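Local coordinates for D-2-hydroxyacid dehydrogensase protein (Ketogulonicigenium vulgare, PDB 4LSW) that probably catalyses the NAD(P)-dependent interconversion of D-2-hydroxyacids and the corresponding 2-oxoacids, as a member of the D-isomer-specific 2-hydroxyacid dehydrogenase family, at residues E5-G10 and H27-A32; D44-I49 and P66-I71. All coordinates share one frame; numbering follows the deposited sequence.

From the N terminus, strand 5-8 runs into helix 14-23 and returns as strand 25-28, and contact 1 closes this first beta-alpha-beta unit where 5-10 meets 27-32. After helix 35-42 the chain enters strand 48-52 on the other flank of strand 5-8, passes helix 59-63 and comes back as strand 70-74; contact 2, between 44-49 and 66-71, closes that second unit. The two loops follow in series, neither nested nor crossed. Their centres lie about 12 Å apart in one sheet, and probable hydrogen bonds join the segments: Leu7 N to Ala48 O at 2.9 Å and Arg47 N to Glu5 O at 3.0 Å. Together they order four parallel strands as 25-28, 5-8, 48-52, 70-74.

Contact 1. Residues E5-G10 and H27-A32; sequences EILQLG and HRLFEA
Glu5, at the start of strand 5-8, meets His27, late in strand 25-28, where His27 NE2 donates to Glu5 OE1 at 2.8 Å. The bond is nearly straight (171°), and the oxygen lies at the ring edge, close to the imidazole plane. Glu5 reaches it with an extended chain, its carboxylate turned 38° from the ring. Behind this link the backbones form the usual parallel ladder: His27 N donates to Ile6 O at 2.9 Å, Gln8 N to His27 O at 2.8 Å, and Leu29 N to Gln8 O. With His27 replaced by alanine, Glu5 OE1 is likely to lose its imidazole donor, and a gap to open beside the carboxylate.

Beyond the strand ends, Phe30 lays one ring face over Gly10, whose C stands 3.5 Å above its plane, offset toward the rim; chi1 of 62°, with CG between N and the carbonyl carbon, folds the ring back to it. Gln8 presents NE2 to Phe30 CE1 at 3.6 Å, and that nitrogen is held by Gly10 O and by Gln17 OE1. On the Leu7 side, Leu29 CD2 touches Leu9 CD2 at 3.9 Å. This is the strand pairing of a beta-alpha-beta unit: its helix 14-23 meets Gln8 and Arg28 through Gln17 and Asp21, helix 35-42 covers Leu7, His27 and Leu29, and strand 48-52 flanks strand 5-8.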
loop_
_atom_site.group_PDB
_atom_site.type_symbol
_atom_site.label_atom_id
_atom_site.label_comp_id
_atom_site.label_asym_id
_atom_site.label_seq_id
_atom_site.Cartn_x
_atom_site.Cartn_y
_atom_site.Cartn_z
ATOM N N GLU A 5 20.953 -16.908 14.494
ATOM C CA GLU A 5 21.589 -15.914 13.657
ATOM C C GLU A 5 20.726 -15.604 12.456
ATOM O O GLU A 5 20.264 -16.501 11.738
ATOM C CB GLU A 5 23.000 -16.344 13.267
ATOM C CG GLU A 5 23.833 -16.665 14.496
ATOM C CD GLU A 5 25.315 -16.612 14.244
ATOM O OE1 GLU A 5 25.766 -15.746 13.465
ATOM O OE2 GLU A 5 26.026 -17.441 14.839
ATOM N N ILE A 6 20.470 -14.313 12.281
ATOM C CA ILE A 6 19.617 -13.846 11.200
ATOM C C ILE A 6 20.304 -12.742 10.397
ATOM O O ILE A 6 21.205 -12.058 10.889
ATOM C CB ILE A 6 18.247 -13.373 11.723
ATOM C CG1 ILE A 6 18.360 -12.046 12.464
ATOM C CG2 ILE A 6 17.619 -14.421 12.635
ATOM C CD1 ILE A 6 17.012 -11.537 12.918
ATOM N N LEU A 7 19.896 -12.600 9.143
ATOM C CA LEU A 7 20.456 -11.586 8.265
ATOM C C LEU A 7 19.378 -10.547 7.976
ATOM O O LEU A 7 18.304 -10.881 7.468
ATOM C CB LEU A 7 20.951 -12.234 6.968
ATOM C CG LEU A 7 21.746 -11.387 5.961
ATOM C CD1 LEU A 7 23.102 -10.981 6.513
ATOM C CD2 LEU A 7 21.929 -12.172 4.673
ATOM N N GLN A 8 19.656 -9.295 8.326
ATOM C CA GLN A 8 18.685 -8.214 8.150
ATOM C C GLN A 8 19.098 -7.351 6.958
ATOM O O GLN A 8 20.224 -6.859 6.902
ATOM C CB GLN A 8 18.604 -7.370 9.421
ATOM C CG GLN A 8 17.554 -6.263 9.367
ATOM C CD GLN A 8 17.454 -5.506 10.668
ATOM O OE1 GLN A 8 17.646 -6.074 11.745
ATOM N NE2 GLN A 8 17.165 -4.212 10.582
ATOM N N LEU A 9 18.194 -7.177 5.997
ATOM C CA LEU A 9 18.577 -6.557 4.727
ATOM C C LEU A 9 18.404 -5.037 4.670
ATOM O O LEU A 9 19.055 -4.378 3.863
ATOM C CB LEU A 9 17.838 -7.217 3.565
ATOM C CG LEU A 9 17.962 -8.730 3.425
ATOM C CD1 LEU A 9 17.375 -9.160 2.090
ATOM C CD2 LEU A 9 19.411 -9.187 3.557
ATOM N N GLY A 10 17.536 -4.495 5.519
ATOM C CA GLY A 10 17.328 -3.059 5.593
ATOM C C GLY A 10 16.946 -2.634 6.997
ATOM O O GLY A 10 16.539 -3.458 7.807
ATOM N N HIS A 27 22.877 -9.851 11.835
ATOM C CA HIS A 27 23.877 -9.324 10.922
ATOM C C HIS A 27 23.207 -8.343 9.966
ATOM O O HIS A 27 22.294 -8.712 9.228
ATOM C CB HIS A 27 24.543 -10.475 10.171
ATOM C CG HIS A 27 25.152 -11.497 11.081
ATOM N ND1 HIS A 27 26.331 -11.277 11.757
ATOM C CD2 HIS A 27 24.722 -12.725 11.453
ATOM C CE1 HIS A 27 26.614 -12.340 12.496
ATOM N NE2 HIS A 27 25.650 -13.226 12.337
ATOM N N ARG A 28 23.663 -7.094 9.997
ATOM C CA ARG A 28 23.067 -6.032 9.192
ATOM C C ARG A 28 23.795 -5.902 7.869
ATOM O O ARG A 28 24.832 -5.251 7.794
ATOM C CB ARG A 28 23.128 -4.705 9.943
ATOM C CG ARG A 28 22.474 -4.756 11.307
ATOM C CD ARG A 28 22.546 -3.413 11.995
ATOM N NE ARG A 28 21.971 -3.470 13.335
ATOM C CZ ARG A 28 21.678 -2.398 14.063
ATOM N NH1 ARG A 28 21.900 -1.181 13.581
ATOM N NH2 ARG A 28 21.158 -2.544 15.275
ATOM N N LEU A 29 23.248 -6.513 6.826
ATOM C CA LEU A 29 23.898 -6.495 5.526
ATOM C C LEU A 29 23.954 -5.061 4.982
ATOM O O LEU A 29 24.877 -4.695 4.247
ATOM C CB LEU A 29 23.176 -7.437 4.553
ATOM C CG LEU A 29 23.916 -7.734 3.251
ATOM C CD1 LEU A 29 25.283 -8.307 3.550
ATOM C CD2 LEU A 29 23.106 -8.693 2.380
ATOM N N PHE A 30 22.987 -4.248 5.393
ATOM C CA PHE A 30 22.872 -2.869 4.916
ATOM C C PHE A 30 23.859 -1.917 5.593
ATOM O O PHE A 30 23.880 -0.720 5.293
ATOM C CB PHE A 30 21.442 -2.366 5.115
ATOM C CG PHE A 30 21.003 -2.332 6.557
ATOM C CD1 PHE A 30 20.449 -3.457 7.159
ATOM C CD2 PHE A 30 21.124 -1.168 7.305
ATOM C CE1 PHE A 30 20.036 -3.420 8.485
ATOM C CE2 PHE A 30 20.720 -1.128 8.628
ATOM C CZ PHE A 30 20.173 -2.252 9.218
ATOM N N GLU A 31 24.665 -2.442 6.510
ATOM C CA GLU A 31 25.694 -1.647 7.169
ATOM C C GLU A 31 27.085 -2.151 6.818
ATOM O O GLU A 31 28.082 -1.643 7.328
ATOM C CB GLU A 31 25.525 -1.681 8.688
ATOM C CG GLU A 31 24.518 -0.696 9.231
ATOM C CD GLU A 31 24.408 -0.740 10.748
ATOM O OE1 GLU A 31 25.283 -1.345 11.402
ATOM O OE2 GLU A 31 23.442 -0.162 11.275
ATOM N N ALA A 32 27.148 -3.161 5.958
ATOM C CA ALA A 32 28.419 -3.782 5.608
ATOM C C ALA A 32 29.179 -2.966 4.567
ATOM O O ALA A 32 28.610 -2.560 3.557
ATOM C CB ALA A 32 28.190 -5.197 5.103
#

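Contact 2. Residues D44-I49 and P66-I71; sequences DRIRAI and PNLELI
Leu68 rests its CD1 methyl against Ile46, Ala48 and Ile49, and here the two segments pack tightly. Leu68 CD1 lies 3.7 Å from Ala48 CA and 3.8 Å from Ile49 CG1, while CD2 meets Ile49 CD1. With CG anti to N (chi1 -172°), the leucine fork crosses Ile49 at about a right angle but runs alongside Ile46. Just beyond, strands 48-52 and 70-74 of the beta-alpha-beta unit with helix 59-63 begin to pair: Ile49 N donates to Leu70 O at 2.9 Å, in the carbonyl plane, and Ile71 CG1 packs on Ile49 CB. That helix touches Ile49 and Ile71, whereas Ala48 and Leu70 face helix 287-306.

Towards Asp44 and Pro66 the contact turns polar and more exposed. A water bridges the backbones, donating to Ile46 O at 2.6 Å and accepting from Asn67 N. Asn67 ND2 gives a straight bond (170°) to a lone pair of Asp44 O at 2.8 Å, and this oxygen lies in the plane of the Asn67 side-chain amide.

Between the two regions, Arg47 O takes a bond from Glu69 N, whose donor stands above the carbonyl plane, and a weak one from Leu70 N. The side chains of Arg47 and Glu69 run alongside each other. Arg47 bends at chi3 (61°), and Arg47 NE meets Glu69 OE2 at 3.1 Å from above the carboxylate plane. The salt bridge would probably favour an ionised Glu69, whose other oxygen is hydrogen-bonded to His304 of helix 287-306, where the buried part combines apolar packing with backbone bonding.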
loop_
_atom_site.group_PDB
_atom_site.type_symbol
_atom_site.label_atom_id
_atom_site.label_comp_id
_atom_site.label_asym_id
_atom_site.label_seq_id
_atom_site.Cartn_x
_atom_site.Cartn_y
_atom_site.Cartn_z
ATOM N N ASP A 44 26.870 -19.118 6.102
ATOM C CA ASP A 44 26.593 -20.468 6.580
ATOM C C ASP A 44 25.766 -20.486 7.855
ATOM O O ASP A 44 25.089 -21.472 8.151
ATOM C CB ASP A 44 27.898 -21.213 6.859
ATOM C CG ASP A 44 28.562 -21.713 5.606
ATOM O OD1 ASP A 44 27.900 -21.736 4.544
ATOM O OD2 ASP A 44 29.751 -22.094 5.691
ATOM N N ARG A 45 25.852 -19.405 8.622
ATOM C CA ARG A 45 25.167 -19.335 9.907
ATOM C C ARG A 45 23.712 -18.897 9.821
ATOM O O ARG A 45 22.942 -19.123 10.755
ATOM C CB ARG A 45 25.898 -18.384 10.843
ATOM C CG ARG A 45 27.355 -18.740 11.051
ATOM C CD ARG A 45 27.849 -18.118 12.330
ATOM N NE ARG A 45 29.264 -18.361 12.599
ATOM C CZ ARG A 45 29.735 -19.394 13.296
ATOM N NH1 ARG A 45 28.910 -20.319 13.772
ATOM N NH2 ARG A 45 31.043 -19.506 13.508
ATOM N N ILE A 46 23.345 -18.269 8.712
ATOM C CA ILE A 46 22.042 -17.618 8.615
ATOM C C ILE A 46 20.884 -18.611 8.539
ATOM O O ILE A 46 20.785 -19.407 7.608
ATOM C CB ILE A 46 21.985 -16.657 7.406
ATOM C CG1 ILE A 46 23.089 -15.602 7.504
ATOM C CG2 ILE A 46 20.613 -15.994 7.321
ATOM C CD1 ILE A 46 23.181 -14.905 8.862
ATOM N N ARG A 47 19.997 -18.539 9.528
ATOM C CA ARG A 47 18.834 -19.412 9.562
ATOM C C ARG A 47 17.574 -18.663 9.141
ATOM O O ARG A 47 16.607 -19.274 8.713
ATOM C CB ARG A 47 18.675 -20.040 10.945
ATOM C CG ARG A 47 19.775 -21.046 11.280
ATOM C CD ARG A 47 19.679 -21.513 12.717
ATOM N NE ARG A 47 18.403 -22.171 12.978
ATOM C CZ ARG A 47 17.894 -22.365 14.190
ATOM N NH1 ARG A 47 18.551 -21.952 15.261
ATOM N NH2 ARG A 47 16.721 -22.968 14.324
ATOM N N ALA A 48 17.587 -17.338 9.260
ATOM C CA ALA A 48 16.458 -16.545 8.775
ATOM C C ALA A 48 16.917 -15.201 8.222
ATOM O O ALA A 48 17.899 -14.632 8.696
ATOM C CB ALA A 48 15.416 -16.334 9.873
ATOM N N ILE A 49 16.194 -14.715 7.219
ATOM C CA ILE A 49 16.398 -13.371 6.694
ATOM C C ILE A 49 15.219 -12.521 7.137
ATOM O O ILE A 49 14.067 -12.977 7.119
ATOM C CB ILE A 49 16.515 -13.374 5.167
ATOM C CG1 ILE A 49 17.843 -14.008 4.743
ATOM C CG2 ILE A 49 16.422 -11.950 4.621
ATOM C CD1 ILE A 49 17.942 -14.264 3.259
ATOM N N PRO A 66 23.132 -21.190 2.788
ATOM C CA PRO A 66 22.746 -22.573 2.483
ATOM C C PRO A 66 21.906 -23.244 3.563
ATOM O O PRO A 66 21.275 -24.267 3.284
ATOM C CB PRO A 66 24.099 -23.290 2.343
ATOM C CG PRO A 66 25.058 -22.449 3.126
ATOM C CD PRO A 66 24.593 -21.038 2.929
ATOM N N ASN A 67 21.900 -22.685 4.768
ATOM C CA ASN A 67 21.142 -23.247 5.868
ATOM C C ASN A 67 19.927 -22.395 6.223
ATOM O O ASN A 67 19.325 -22.561 7.278
ATOM C CB ASN A 67 22.058 -23.449 7.073
ATOM C CG ASN A 67 23.203 -24.398 6.768
ATOM O OD1 ASN A 67 22.985 -25.515 6.303
ATOM N ND2 ASN A 67 24.431 -23.942 6.995
ATOM N N LEU A 68 19.564 -21.501 5.305
ATOM C CA LEU A 68 18.364 -20.667 5.452
ATOM C C LEU A 68 17.078 -21.483 5.643
ATOM O O LEU A 68 16.835 -22.462 4.928
ATOM C CB LEU A 68 18.219 -19.769 4.223
ATOM C CG LEU A 68 17.130 -18.694 4.268
ATOM C CD1 LEU A 68 17.373 -17.698 5.394
ATOM C CD2 LEU A 68 17.062 -17.980 2.926
ATOM N N GLU A 69 16.250 -21.052 6.593
ATOM C CA GLU A 69 15.002 -21.746 6.914
ATOM C C GLU A 69 13.772 -20.898 6.602
ATOM O O GLU A 69 12.705 -21.417 6.233
ATOM C CB GLU A 69 14.975 -22.130 8.397
ATOM C CG GLU A 69 16.089 -23.092 8.804
ATOM C CD GLU A 69 16.228 -23.255 10.312
ATOM O OE1 GLU A 69 15.392 -22.725 11.077
ATOM O OE2 GLU A 69 17.198 -23.919 10.737
ATOM N N LEU A 70 13.929 -19.588 6.743
ATOM C CA LEU A 70 12.782 -18.694 6.773
ATOM C C LEU A 70 13.161 -17.308 6.308
ATOM O O LEU A 70 14.219 -16.792 6.660
ATOM C CB LEU A 70 12.239 -18.606 8.207
ATOM C CG LEU A 70 11.217 -17.499 8.493
ATOM C CD1 LEU A 70 9.921 -17.716 7.734
ATOM C CD2 LEU A 70 10.937 -17.402 9.976
ATOM N N ILE A 71 12.294 -16.709 5.501
ATOM C CA ILE A 71 12.426 -15.300 5.166
ATOM C C ILE A 71 11.170 -14.612 5.667
ATOM O O ILE A 71 10.065 -14.951 5.244
ATOM C CB ILE A 71 12.571 -15.073 3.648
ATOM C CG1 ILE A 71 13.814 -15.795 3.123
ATOM C CG2 ILE A 71 12.665 -13.581 3.348
ATOM C CD1 ILE A 71 13.901 -15.871 1.600
HETATM O O HOH W 1 22.642 -20.209 5.916
#